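Salmonella typhimurium DB7155 bacteriophage DET7 tailspike (Bacteriophage, PDB 2V5I) binds and hydrolyses the O-antigen of its bacterial host as the trimeric receptor-binding tailspike of the phage, built around a parallel beta-helix. Local coordinates at residues Phe90-Thr95 with Gln122-Gly127; Asn133-Val136 with Gly140-Ala143; Ile202-Leu207 with Leu213-Ile218; Val426-Ile431 with Ala457-Lys462; His475-Ala480 with Ser484-Leu489. All blocks are in the same frame, centred on the assembly; numbering follows the deposited sequence. Where two conformers were deposited one is given.

Contact 1 of 5, residues Phe90-Thr95 with Gln122-Gly127; sequences FMESKT and QSKIEG
A salt bridge joined to a side-chain-to-backbone hydrogen bond links Glu-92 and Ser-93 to Lys-124 at the surface of the parallel beta-helix, where strand 85-92 gives way to a loop and the segment 122-127, at and beyond the end of strand 121-122, comes alongside. The contact rests on a single side chain. Lys-124 bends at its third torsion (-100°) and crosses the extended chain of Glu-92 at about a right angle, which brings its ammonium group between a carboxylate and a carbonyl. Lys-124 NZ donates to Glu-92 OE2 at 2.9 Å, meeting the lone pair of OE2 turned away from OE1. That second oxygen makes its own salt bridge with Lys-68, and the glutamate thus stands between two lysines, an environment that probably favours its charged form. Along the way the aliphatic part of Lys-124 passes over Ser-93, whose OG approaches Lys-124 CG to 3.5 Å. The serine hydroxyl itself is turned back into its own loop, donating to Thr-95 O at 2.8 Å. The second grip on the ammonium comes from the backbone: Lys-124 NZ donates to Ser-93 O over 2.8 Å, tilted 19° from the carbonyl plane.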
# COMPACT_ATOMS: atom_id res chain seq x y z
N PHE A 90 15.11 6.94 -29.90
CA PHE A 90 15.85 7.93 -29.13
C PHE A 90 15.77 9.27 -29.89
O PHE A 90 16.32 9.38 -31.01
CB PHE A 90 17.33 7.49 -28.96
CG PHE A 90 18.11 8.29 -27.96
CD1 PHE A 90 18.65 9.53 -28.30
CD2 PHE A 90 18.31 7.82 -26.68
CE1 PHE A 90 19.40 10.29 -27.37
CE2 PHE A 90 19.01 8.57 -25.74
CZ PHE A 90 19.58 9.80 -26.09
N MET A 91 15.07 10.27 -29.31
CA MET A 91 14.93 11.61 -29.90
C MET A 91 15.95 12.55 -29.27
O MET A 91 16.04 12.61 -28.04
CB MET A 91 13.52 12.11 -29.61
CG MET A 91 12.47 11.24 -30.14
SD MET A 91 12.48 10.89 -31.90
CE MET A 91 12.34 12.52 -32.60
N GLU A 92 16.77 13.24 -30.09
CA GLU A 92 17.78 14.17 -29.54
C GLU A 92 17.71 15.49 -30.30
O GLU A 92 17.60 15.51 -31.53
CB GLU A 92 19.17 13.56 -29.66
CG GLU A 92 20.29 14.55 -29.29
CD GLU A 92 21.65 13.92 -29.20
OE1 GLU A 92 21.78 12.68 -29.11
OE2 GLU A 92 22.62 14.71 -29.19
N SER A 93 17.67 16.60 -29.57
CA SER A 93 17.65 17.90 -30.23
C SER A 93 18.94 18.13 -30.94
O SER A 93 19.98 17.64 -30.51
CB SER A 93 17.36 19.05 -29.27
OG SER A 93 18.39 19.17 -28.26
N LYS A 94 18.85 18.92 -31.99
CA LYS A 94 20.03 19.39 -32.71
C LYS A 94 20.74 20.49 -31.90
O LYS A 94 21.98 20.48 -31.73
CB LYS A 94 19.53 19.90 -34.07
CG LYS A 94 20.56 20.43 -34.95
CD LYS A 94 20.10 20.56 -36.39
CE LYS A 94 19.13 21.63 -36.63
NZ LYS A 94 18.80 21.65 -38.11
N THR A 95 19.96 21.45 -31.44
CA THR A 95 20.48 22.59 -30.72
C THR A 95 20.73 22.22 -29.25
O THR A 95 19.95 21.46 -28.64
CB THR A 95 19.50 23.77 -30.80
OG1 THR A 95 19.31 24.18 -32.18
CG2 THR A 95 20.04 24.94 -30.01
N GLN A 122 24.55 26.18 -21.20
CA GLN A 122 24.08 25.41 -22.37
C GLN A 122 24.26 23.92 -22.07
O GLN A 122 25.35 23.46 -21.69
CB GLN A 122 24.81 25.84 -23.67
CG GLN A 122 24.42 27.21 -24.15
CD GLN A 122 25.16 27.68 -25.40
OE1 GLN A 122 26.37 27.44 -25.56
NE2 GLN A 122 24.41 28.27 -26.34
N SER A 123 23.15 23.15 -22.12
CA SER A 123 23.22 21.74 -21.87
C SER A 123 22.04 21.04 -22.55
O SER A 123 20.93 21.57 -22.57
CB SER A 123 23.13 21.42 -20.37
OG SER A 123 23.20 20.01 -20.13
N LYS A 124 22.32 19.84 -23.05
CA LYS A 124 21.30 18.99 -23.61
C LYS A 124 20.92 17.88 -22.63
O LYS A 124 19.98 17.11 -22.87
CB LYS A 124 21.84 18.32 -24.90
CG LYS A 124 20.98 18.47 -26.07
CD LYS A 124 21.55 17.64 -27.28
CE LYS A 124 22.30 18.45 -28.27
NZ LYS A 124 22.56 17.60 -29.52
N ILE A 125 21.65 17.78 -21.53
CA ILE A 125 21.53 16.57 -20.66
C ILE A 125 20.90 16.78 -19.29
O ILE A 125 20.47 15.80 -18.66
CB ILE A 125 22.88 15.84 -20.48
CG1 ILE A 125 23.84 16.67 -19.67
CG2 ILE A 125 23.45 15.47 -21.83
CD1 ILE A 125 24.95 15.89 -19.04
N GLU A 126 20.79 18.02 -18.82
CA GLU A 126 20.16 18.27 -17.54
C GLU A 126 19.71 19.72 -17.46
O GLU A 126 20.09 20.56 -18.29
CB GLU A 126 21.11 17.99 -16.40
CG GLU A 126 22.34 18.85 -16.38
CD GLU A 126 23.40 18.39 -15.34
OE1 GLU A 126 23.22 17.39 -14.62
OE2 GLU A 126 24.43 19.07 -15.23
N GLY A 127 18.90 20.02 -16.47
CA GLY A 127 18.24 21.32 -16.37
C GLY A 127 17.13 21.48 -17.36
O GLY A 127 16.78 20.54 -18.09

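Contact 2 of 5, residues Asn133-Val136 with Gly140-Ala143; sequences NDWV and GLEA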
# COMPACT_ATOMS: atom_id res chain seq x y z
N ASN A 133 6.15 30.00 -16.56
CA ASN A 133 5.94 29.50 -15.21
C ASN A 133 7.06 29.84 -14.25
O ASN A 133 6.87 29.97 -13.05
CB ASN A 133 5.72 27.97 -15.21
CG ASN A 133 4.43 27.56 -15.86
OD1 ASN A 133 3.43 28.30 -15.88
ND2 ASN A 133 4.42 26.33 -16.38
N ASP A 134 8.29 29.96 -14.78
CA ASP A 134 9.46 30.21 -13.94
C ASP A 134 9.46 31.69 -13.47
O ASP A 134 10.05 32.00 -12.46
CB ASP A 134 10.71 29.87 -14.68
CG ASP A 134 10.76 28.39 -15.00
OD1 ASP A 134 10.78 27.64 -14.00
OD2 ASP A 134 10.63 28.05 -16.20
N TRP A 135 8.83 32.55 -14.25
CA TRP A 135 8.72 33.97 -13.87
C TRP A 135 7.89 34.11 -12.60
O TRP A 135 8.14 35.01 -11.79
CB TRP A 135 8.10 34.81 -14.97
CG TRP A 135 8.63 34.61 -16.36
CD1 TRP A 135 8.00 34.94 -17.50
CD2 TRP A 135 9.91 34.06 -16.76
NE1 TRP A 135 8.75 34.63 -18.58
CE2 TRP A 135 9.94 34.09 -18.16
CE3 TRP A 135 11.01 33.56 -16.08
CZ2 TRP A 135 11.02 33.60 -18.90
CZ3 TRP A 135 12.08 33.07 -16.81
CH2 TRP A 135 12.07 33.09 -18.19
N VAL A 136 6.93 33.20 -12.39
CA VAL A 136 6.11 33.17 -11.17
C VAL A 136 6.78 32.39 -10.04
O VAL A 136 6.83 32.80 -8.88
CB VAL A 136 4.73 32.49 -11.49
CG1 VAL A 136 3.92 32.26 -10.24
CG2 VAL A 136 3.93 33.29 -12.47
N GLY A 140 11.48 37.70 -10.09
CA GLY A 140 12.65 38.49 -10.46
C GLY A 140 13.47 37.87 -11.58
O GLY A 140 14.34 38.53 -12.16
N LEU A 141 13.25 36.58 -11.84
CA LEU A 141 14.08 35.87 -12.80
C LEU A 141 13.89 36.41 -14.22
O LEU A 141 14.85 36.47 -15.01
CB LEU A 141 13.78 34.35 -12.75
CG LEU A 141 14.58 33.51 -13.72
CD1 LEU A 141 16.08 33.53 -13.44
CD2 LEU A 141 14.01 32.07 -13.74
N GLU A 142 12.66 36.79 -14.54
CA GLU A 142 12.30 37.20 -15.87
C GLU A 142 13.21 38.38 -16.33
O GLU A 142 13.70 38.41 -17.48
CB GLU A 142 10.82 37.59 -15.93
CG GLU A 142 10.35 37.92 -17.33
CD GLU A 142 8.88 38.29 -17.43
OE1 GLU A 142 8.23 38.52 -16.39
OE2 GLU A 142 8.34 38.30 -18.56
N ALA A 143 13.42 39.34 -15.43
CA ALA A 143 14.28 40.50 -15.73
C ALA A 143 15.76 40.17 -15.86
O ALA A 143 16.52 40.97 -16.41
CB ALA A 143 14.10 41.57 -14.67
O HOH W 1 10.09 36.91 -12.58
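The indole of Trp-135 carries the side chain of Glu-142 over one face, while Leu-141 meets its edge in the ring plane. Glu-142 CG stands 3.7 Å from the centroid of the five-membered ring and only 4° off its normal, a CH-pi contact. Beyond CG the extended glutamate runs on across the pyrrole part, and its carboxylate lies nearly flat against the indole, the two planes 12° apart, with Glu-142 CD 3.5 Å from Trp-135 CD1. With CG of Glu-142 anti to the backbone N (chi1 -175°) and the rest extended, the chain reaches across the ring. At the benzo end, Leu-141 CD2 reaches Trp-135 CZ3 at 3.8 Å, and the same methyl also touches CB of Asp-134, 4.1 Å away. The carboxylate of Asp-134 turns elsewhere, to Tyr-128 and to the backbone N of Gly-131.

No direct hydrogen bond joins the two segments; a water does so instead. The water donates to Trp-135 O at 2.8 Å. It accepts from Gly-140 N, just before the next helix, at 3.0 Å from that nitrogen, and from the amide of Glu-142 within the helix. Pro-130 and Leu-145 also pack on the indole. Together these contacts join two short consecutive helical turns, helix 132-137 and the short, weakly bonded helix 141-144, packed side by side through a tight connection in an excursion between strands 85-92 and 156-161 of the beta-helix that holds several short helices.

Contact 3 of 5, residues Ile202-Leu207 with Leu213-Ile218; sequences ITFENL and LGNYVI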
# COMPACT_ATOMS: atom_id res chain seq x y z
N ILE A 202 5.77 13.18 -22.31
CA ILE A 202 4.82 12.31 -23.01
C ILE A 202 3.45 12.97 -22.93
O ILE A 202 3.00 13.27 -21.85
CB ILE A 202 4.77 10.91 -22.36
CG1 ILE A 202 6.21 10.30 -22.29
CG2 ILE A 202 3.80 10.01 -23.14
CD1 ILE A 202 6.38 9.11 -21.35
N THR A 203 2.81 13.16 -24.09
CA THR A 203 1.54 13.87 -24.15
C THR A 203 0.56 13.11 -25.05
O THR A 203 0.92 12.68 -26.13
CB THR A 203 1.75 15.27 -24.81
OG1 THR A 203 2.68 16.03 -24.05
CG2 THR A 203 0.44 16.02 -24.95
N PHE A 204 -0.65 12.88 -24.54
CA PHE A 204 -1.76 12.43 -25.35
C PHE A 204 -2.73 13.59 -25.50
O PHE A 204 -3.40 13.96 -24.53
CB PHE A 204 -2.44 11.23 -24.64
CG PHE A 204 -1.61 10.01 -24.60
CD1 PHE A 204 -1.43 9.25 -25.71
CD2 PHE A 204 -0.90 9.64 -23.42
CE1 PHE A 204 -0.61 8.06 -25.66
CE2 PHE A 204 -0.14 8.47 -23.41
CZ PHE A 204 0.03 7.74 -24.52
N GLU A 205 -2.81 14.12 -26.73
CA GLU A 205 -3.60 15.30 -27.03
C GLU A 205 -4.77 14.85 -27.93
O GLU A 205 -4.56 14.38 -29.05
CB GLU A 205 -2.70 16.27 -27.79
CG GLU A 205 -3.41 17.53 -28.22
CD GLU A 205 -4.00 17.42 -29.64
OE1 GLU A 205 -3.24 17.36 -30.66
OE2 GLU A 205 -5.24 17.40 -29.78
N ASN A 206 -6.00 14.92 -27.38
CA ASN A 206 -7.20 14.56 -28.10
C ASN A 206 -8.24 15.70 -28.14
O ASN A 206 -9.42 15.50 -27.86
CB ASN A 206 -7.80 13.28 -27.48
CG ASN A 206 -6.93 12.08 -27.70
OD1 ASN A 206 -5.99 11.84 -26.93
ND2 ASN A 206 -7.20 11.33 -28.75
N LEU A 207 -7.78 16.89 -28.49
CA LEU A 207 -8.64 18.08 -28.45
C LEU A 207 -9.78 18.02 -29.48
O LEU A 207 -10.84 18.63 -29.25
CB LEU A 207 -7.78 19.35 -28.69
CG LEU A 207 -6.81 19.70 -27.54
CD1 LEU A 207 -5.93 20.86 -27.92
CD2 LEU A 207 -7.59 20.05 -26.30
N LEU A 213 -9.02 7.59 -25.39
CA LEU A 213 -9.43 6.40 -24.66
C LEU A 213 -8.33 5.35 -24.83
O LEU A 213 -7.77 5.22 -25.91
CB LEU A 213 -10.70 5.79 -25.26
CG LEU A 213 -11.27 4.48 -24.69
CD1 LEU A 213 -11.61 4.60 -23.24
CD2 LEU A 213 -12.49 4.05 -25.51
N GLY A 214 -7.96 4.71 -23.72
CA GLY A 214 -7.04 3.59 -23.77
C GLY A 214 -5.57 4.00 -23.87
O GLY A 214 -4.70 3.15 -24.15
N ASN A 215 -5.28 5.28 -23.64
CA ASN A 215 -3.90 5.77 -23.78
C ASN A 215 -3.20 5.76 -22.42
O ASN A 215 -3.75 6.30 -21.44
CB ASN A 215 -3.91 7.24 -24.31
CG ASN A 215 -4.46 7.35 -25.74
OD1 ASN A 215 -4.26 6.45 -26.56
ND2 ASN A 215 -5.16 8.44 -26.03
N TYR A 216 -2.02 5.13 -22.40
CA TYR A 216 -1.30 4.93 -21.15
C TYR A 216 0.18 5.19 -21.26
O TYR A 216 0.77 5.02 -22.34
CB TYR A 216 -1.34 3.45 -20.72
CG TYR A 216 -2.63 2.87 -20.26
CD1 TYR A 216 -3.51 2.35 -21.18
CD2 TYR A 216 -2.94 2.85 -18.93
CE1 TYR A 216 -4.75 1.75 -20.76
CE2 TYR A 216 -4.19 2.27 -18.49
CZ TYR A 216 -5.04 1.74 -19.44
OH TYR A 216 -6.24 1.15 -18.99
N VAL A 217 0.77 5.46 -20.08
CA VAL A 217 2.22 5.40 -19.83
C VAL A 217 2.35 4.36 -18.72
O VAL A 217 1.68 4.44 -17.69
CB VAL A 217 2.85 6.76 -19.44
CG1 VAL A 217 4.34 6.59 -19.37
CG2 VAL A 217 2.43 7.85 -20.48
N ILE A 218 3.08 3.27 -19.04
CA ILE A 218 3.24 2.12 -18.14
C ILE A 218 4.75 1.87 -17.89
O ILE A 218 5.49 1.62 -18.83
CB ILE A 218 2.53 0.88 -18.59
CG1 ILE A 218 1.05 1.19 -18.85
CG2 ILE A 218 2.59 -0.19 -17.50
CD1 ILE A 218 0.33 -0.01 -19.55
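Phe-204 and Asn-215 stack face to face inside the parallel beta-helix, where strand 202-205 and strand 216-218 belong to different sheets of the solenoid and look at each other across its interior. The short strand axes approach to 8.8 Å and run nearly antiparallel, at 158°, too far apart for backbone pairing, so side chains make nearly all of the contact, apart from the backbone O of Tyr-216 beside the Phe-204 ring.

The tight part is the aromatic layer. Asn-215 CB sits over the centre of the Phe-204 ring, 3.5 Å from its centroid in a CH-pi contact, and the amide plane lies only 6° from the ring plane. The Phe-204 ring also stacks with Phe-180 of the neighbouring strand 176-181. Val-217 comes to the ring edge, its CG2 3.9 Å from Phe-204 CE2. One step along, Ile-202 and Val-217 point tip to tip. With CG1 of Val-217 anti to the backbone N (chi1 -173°), CG2 is left to face both the ring and Ile-202 CG2.

Toward Asn-206 the packing gives way to a looser, polar layer that is still buried rather than open to solvent. Both amides are occupied by other partners: Asn-206 binds Asn-235 and Cys-183 O, while Asn-215 accepts from Cys-186 N and donates to Cys-183 O and Asn-235. Both are thus bonded mainly to residues of adjoining turns of the chain. Between the two side chains, Asn-206 OD1 and Asn-215 ND2 remain 3.6 Å apart.

Contact 4 of 5, residues Val426-Ile431 with Ala457-Lys462; sequences VPPDKI and ALRINK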
# COMPACT_ATOMS: atom_id res chain seq x y z
N VAL A 426 1.32 15.45 15.94
CA VAL A 426 0.75 16.61 15.30
C VAL A 426 0.48 17.65 16.39
O VAL A 426 -0.12 17.30 17.42
CB VAL A 426 -0.58 16.24 14.60
CG1 VAL A 426 -1.23 17.47 13.98
CG2 VAL A 426 -0.38 15.22 13.52
N PRO A 427 0.92 18.92 16.20
CA PRO A 427 0.57 19.96 17.16
C PRO A 427 -0.93 20.19 17.24
O PRO A 427 -1.57 20.46 16.23
CB PRO A 427 1.30 21.21 16.64
CG PRO A 427 2.35 20.71 15.77
CD PRO A 427 1.83 19.45 15.15
N PRO A 428 -1.52 20.03 18.43
CA PRO A 428 -2.96 20.05 18.52
C PRO A 428 -3.58 21.42 18.19
O PRO A 428 -4.76 21.47 17.81
CB PRO A 428 -3.23 19.58 19.96
CG PRO A 428 -1.94 19.75 20.70
CD PRO A 428 -0.87 19.67 19.69
N ASP A 429 -2.78 22.47 18.25
CA ASP A 429 -3.25 23.81 17.91
C ASP A 429 -3.14 24.17 16.41
O ASP A 429 -3.51 25.26 16.01
CB ASP A 429 -2.54 24.83 18.76
CG ASP A 429 -1.04 24.86 18.51
OD1 ASP A 429 -0.41 23.76 18.43
OD2 ASP A 429 -0.50 25.98 18.46
N LYS A 430 -2.61 23.27 15.58
CA LYS A 430 -2.38 23.60 14.18
C LYS A 430 -3.28 22.77 13.27
O LYS A 430 -2.90 22.37 12.17
CB LYS A 430 -0.91 23.36 13.85
CG LYS A 430 0.02 24.22 14.64
CD LYS A 430 -0.10 25.68 14.29
CE LYS A 430 0.93 26.51 15.06
NZ LYS A 430 0.72 27.92 14.80
N ILE A 431 -4.50 22.49 13.76
CA ILE A 431 -5.51 21.76 13.02
C ILE A 431 -6.79 22.57 12.99
O ILE A 431 -7.22 23.08 14.02
CB ILE A 431 -5.84 20.47 13.77
CG1 ILE A 431 -4.64 19.54 13.84
CG2 ILE A 431 -7.00 19.77 13.17
CD1 ILE A 431 -4.84 18.46 14.86
N ALA A 457 -5.81 13.72 28.13
CA ALA A 457 -6.20 15.15 28.17
C ALA A 457 -7.42 15.39 27.28
O ALA A 457 -7.70 14.64 26.36
CB ALA A 457 -5.05 15.98 27.70
N LEU A 458 -8.13 16.48 27.59
CA LEU A 458 -9.27 16.93 26.82
C LEU A 458 -8.99 18.37 26.40
O LEU A 458 -8.42 19.16 27.14
CB LEU A 458 -10.56 16.89 27.64
CG LEU A 458 -10.88 15.49 28.14
CD1 LEU A 458 -10.81 15.57 29.61
CD2 LEU A 458 -12.28 15.08 27.74
N ARG A 459 -9.37 18.70 25.18
CA ARG A 459 -9.22 20.06 24.66
C ARG A 459 -10.44 20.43 23.81
O ARG A 459 -10.93 19.67 23.00
CB ARG A 459 -7.94 20.19 23.83
CG ARG A 459 -7.63 21.62 23.47
CD ARG A 459 -6.27 21.82 22.75
NE ARG A 459 -5.17 21.48 23.63
CZ ARG A 459 -3.90 21.79 23.36
NH1 ARG A 459 -3.60 22.44 22.28
NH2 ARG A 459 -2.94 21.42 24.19
N ILE A 460 -10.94 21.64 24.04
CA ILE A 460 -12.09 22.15 23.32
C ILE A 460 -11.58 23.28 22.44
O ILE A 460 -11.29 24.38 22.94
CB ILE A 460 -13.17 22.74 24.31
CG1 ILE A 460 -13.56 21.70 25.35
CG2 ILE A 460 -14.39 23.18 23.51
CD1 ILE A 460 -14.42 22.19 26.50
N ASN A 461 -11.47 23.05 21.13
CA ASN A 461 -10.82 24.02 20.25
C ASN A 461 -11.44 25.42 20.30
O ASN A 461 -10.70 26.41 20.25
CB ASN A 461 -10.80 23.46 18.81
CG ASN A 461 -10.09 24.38 17.86
OD1 ASN A 461 -10.77 25.15 17.18
ND2 ASN A 461 -8.75 24.36 17.83
N LYS A 462 -12.76 25.45 20.37
CA LYS A 462 -13.51 26.75 20.44
C LYS A 462 -13.10 27.55 21.65
O LYS A 462 -13.02 28.79 21.61
CB LYS A 462 -15.01 26.46 20.50
CG LYS A 462 -15.91 27.71 20.69
CD LYS A 462 -17.36 27.26 20.64
CE LYS A 462 -18.29 28.42 21.05
NZ LYS A 462 -19.72 28.08 20.83
O HOH W 2 -6.90 22.68 19.32
O HOH W 3 -6.59 25.29 15.81
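A type I beta turn, Pro-427 to Lys-430, meets strand 453-460 where the last coils of the beta-helix give way to the intertwined C-terminal part of the trimer. Pro-428, at the second position of the turn, lies over one face of the Arg-459 guanidinium, with Pro-428 CG 3.5 Å from Arg-459 NH1 and 3.9 Å from Arg-459 CZ. The two side chains cross at about a right angle. Arg-459 leaves the strand with CG anti to its backbone N (chi1 -170°) and then bends at the third torsion, which presents the flat end of the side chain to the proline ring. The charge is met within the same chain: NE forms a salt bridge with Asp-468, and NH1 donates to Ala-465 O.

Further along, the link is made by water. Asn-461 ND2 donates to two of them: one, 2.9 Å from ND2, passes on to Pro-428 O, and the other, at 3.1 Å from Asn-461 ND2, donates to both Asp-429 O and Ile-431 O. Around this seam the trimer closes in, for residues 457-460 pair in a parallel ladder with a strand of the second subunit, and Val-440 of the third subunit packs on Pro-428. No direct hydrogen bond crosses between the segments: an apolar ring lies on a cation whose charge is probably balanced in part by Asp-468, and two waters carry the carbonyls' hydrogen bonds to a single amide.

Contact 5 of 5, residues His475-Ala480 with Ser484-Leu489; sequences HLNGYA and SAWTEL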
# COMPACT_ATOMS: atom_id res chain seq x y z
N HIS A 475 -0.54 9.43 38.32
CA HIS A 475 0.77 9.91 38.78
C HIS A 475 1.32 8.81 39.68
O HIS A 475 0.60 8.29 40.54
CB HIS A 475 0.59 11.11 39.67
CG HIS A 475 0.03 12.33 39.02
ND1 HIS A 475 0.82 13.41 38.69
CD2 HIS A 475 -1.24 12.70 38.76
CE1 HIS A 475 0.05 14.36 38.18
NE2 HIS A 475 -1.21 13.95 38.20
N LEU A 476 2.60 8.48 39.55
CA LEU A 476 3.15 7.54 40.51
C LEU A 476 3.29 8.13 41.91
O LEU A 476 3.52 9.34 42.06
CB LEU A 476 4.44 6.92 40.00
CG LEU A 476 5.69 7.74 39.83
CD1 LEU A 476 6.37 8.10 41.17
CD2 LEU A 476 6.68 6.97 38.92
N ASN A 477 3.05 7.30 42.94
CA ASN A 477 3.36 7.65 44.33
C ASN A 477 4.80 7.26 44.67
O ASN A 477 5.13 6.06 44.65
CB ASN A 477 2.34 7.00 45.30
CG ASN A 477 1.05 7.79 45.41
OD1 ASN A 477 1.06 9.01 45.61
ND2 ASN A 477 -0.10 7.06 45.43
N GLY A 478 5.64 8.26 44.88
CA GLY A 478 6.97 8.01 45.46
C GLY A 478 8.03 7.68 44.44
O GLY A 478 8.84 8.55 44.05
N TYR A 479 8.05 6.45 43.99
CA TYR A 479 9.22 5.93 43.29
C TYR A 479 8.86 4.70 42.44
O TYR A 479 7.86 4.00 42.69
CB TYR A 479 10.29 5.55 44.36
CG TYR A 479 9.77 4.64 45.45
CD1 TYR A 479 9.19 5.16 46.58
CD2 TYR A 479 9.87 3.25 45.36
CE1 TYR A 479 8.71 4.34 47.58
CE2 TYR A 479 9.37 2.44 46.34
CZ TYR A 479 8.81 2.99 47.47
OH TYR A 479 8.30 2.20 48.50
N ALA A 480 9.69 4.43 41.45
CA ALA A 480 9.53 3.23 40.62
C ALA A 480 9.44 2.01 41.48
O ALA A 480 10.27 1.83 42.41
CB ALA A 480 10.72 3.12 39.67
N SER A 484 2.02 1.82 43.98
CA SER A 484 1.00 2.83 44.32
C SER A 484 1.02 4.02 43.35
O SER A 484 2.12 4.51 42.95
CB SER A 484 1.23 3.33 45.75
OG SER A 484 0.35 4.35 46.11
N ALA A 485 -0.18 4.47 42.97
CA ALA A 485 -0.39 5.64 42.11
C ALA A 485 -1.61 6.42 42.57
O ALA A 485 -2.43 5.93 43.39
CB ALA A 485 -0.54 5.23 40.65
N TRP A 486 -1.74 7.63 42.04
CA TRP A 486 -2.93 8.44 42.28
C TRP A 486 -3.55 8.94 40.99
O TRP A 486 -2.81 9.25 40.05
CB TRP A 486 -2.69 9.58 43.25
CG TRP A 486 -1.69 10.63 42.90
CD1 TRP A 486 -0.38 10.60 43.16
CD2 TRP A 486 -1.99 11.98 42.48
NE1 TRP A 486 0.21 11.80 42.86
CE2 TRP A 486 -0.75 12.66 42.39
CE3 TRP A 486 -3.15 12.64 42.09
CZ2 TRP A 486 -0.66 14.01 42.04
CZ3 TRP A 486 -3.06 13.96 41.72
CH2 TRP A 486 -1.82 14.63 41.67
N THR A 487 -4.88 9.04 40.99
CA THR A 487 -5.65 9.42 39.78
C THR A 487 -6.30 10.78 40.07
O THR A 487 -6.82 11.02 41.16
CB THR A 487 -6.71 8.38 39.50
OG1 THR A 487 -6.05 7.10 39.26
CG2 THR A 487 -7.48 8.69 38.24
N GLU A 488 -6.32 11.65 39.07
CA GLU A 488 -7.01 12.92 39.21
C GLU A 488 -7.85 13.24 37.99
O GLU A 488 -7.53 12.86 36.86
CB GLU A 488 -6.10 14.08 39.48
CG GLU A 488 -5.03 14.27 38.54
CD GLU A 488 -4.21 15.57 38.69
OE1 GLU A 488 -4.42 16.45 39.57
OE2 GLU A 488 -3.26 15.70 37.87
N LEU A 489 -8.91 14.02 38.26
CA LEU A 489 -9.78 14.59 37.27
C LEU A 489 -9.62 16.10 37.45
O LEU A 489 -9.83 16.61 38.55
CB LEU A 489 -11.23 14.20 37.63
CG LEU A 489 -12.31 14.28 36.63
CD1 LEU A 489 -11.99 13.25 35.55
CD2 LEU A 489 -13.61 13.93 37.41
O HOH W 4 3.17 12.47 43.13
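His-475 and Trp-486 form a hydrogen-bonded antiparallel pair near the end of the hairpin 470-476/485-493, and their rings stack on the same face of the sheet. Each backbone N donates to the other's carbonyl, His-475 N to Trp-486 O and Trp-486 N to His-475 O, both at 2.9 Å. In the offset stack the centroids of the imidazole and the indole six-membered ring are 3.8 Å apart, the planes at 6°. At the imidazole edge, close to the ring plane, His-475 NE2 donates to Glu-488 OE2 over 2.7 Å. The carboxylate is met from above its own plane, and its other oxygen, OE1, is bound by Ser-501. A water accepts a hydrogen bond from Trp-486 NE1 at 3.0 Å and also donates weakly to Leu-476 O. Toward the turn, Asn-477 N reaches Ser-484 O, and Asn-477 ND2 donates to Ser-484 OG at 2.8 Å; the amide has further partners in Asn-505 O and Gly-507 N, while Ser-484 OG also bonds to Asp-508. Glu-488, placed at the rim of the imidazole, would tend to favour a protonated histidine, and the stack with the bond to NE2 fixes the rotation of the imidazole.

In the fold
Contact 3 is the buried one, holding two walls of the beta-helix interior together by aromatic and apolar packing, with polar amides satisfied by adjoining turns. Contact 1 lies on the surface of the same solenoid, about 24 Å away between centres, and depends on charge; its strand 85-92 belongs to the same set of parallel strands as 216-218 of contact 3. Contact 2, partly buried, joins two helices of an excursion by a ring face and one water. On the other side of the chain's centre from contacts 1 and 3, contact 4 lies on strand 453-460 and contact 5 on its neighbour 470-476; both are partly buried and touch the third subunit. Water bridges contact 4, whereas contact 5 bonds directly.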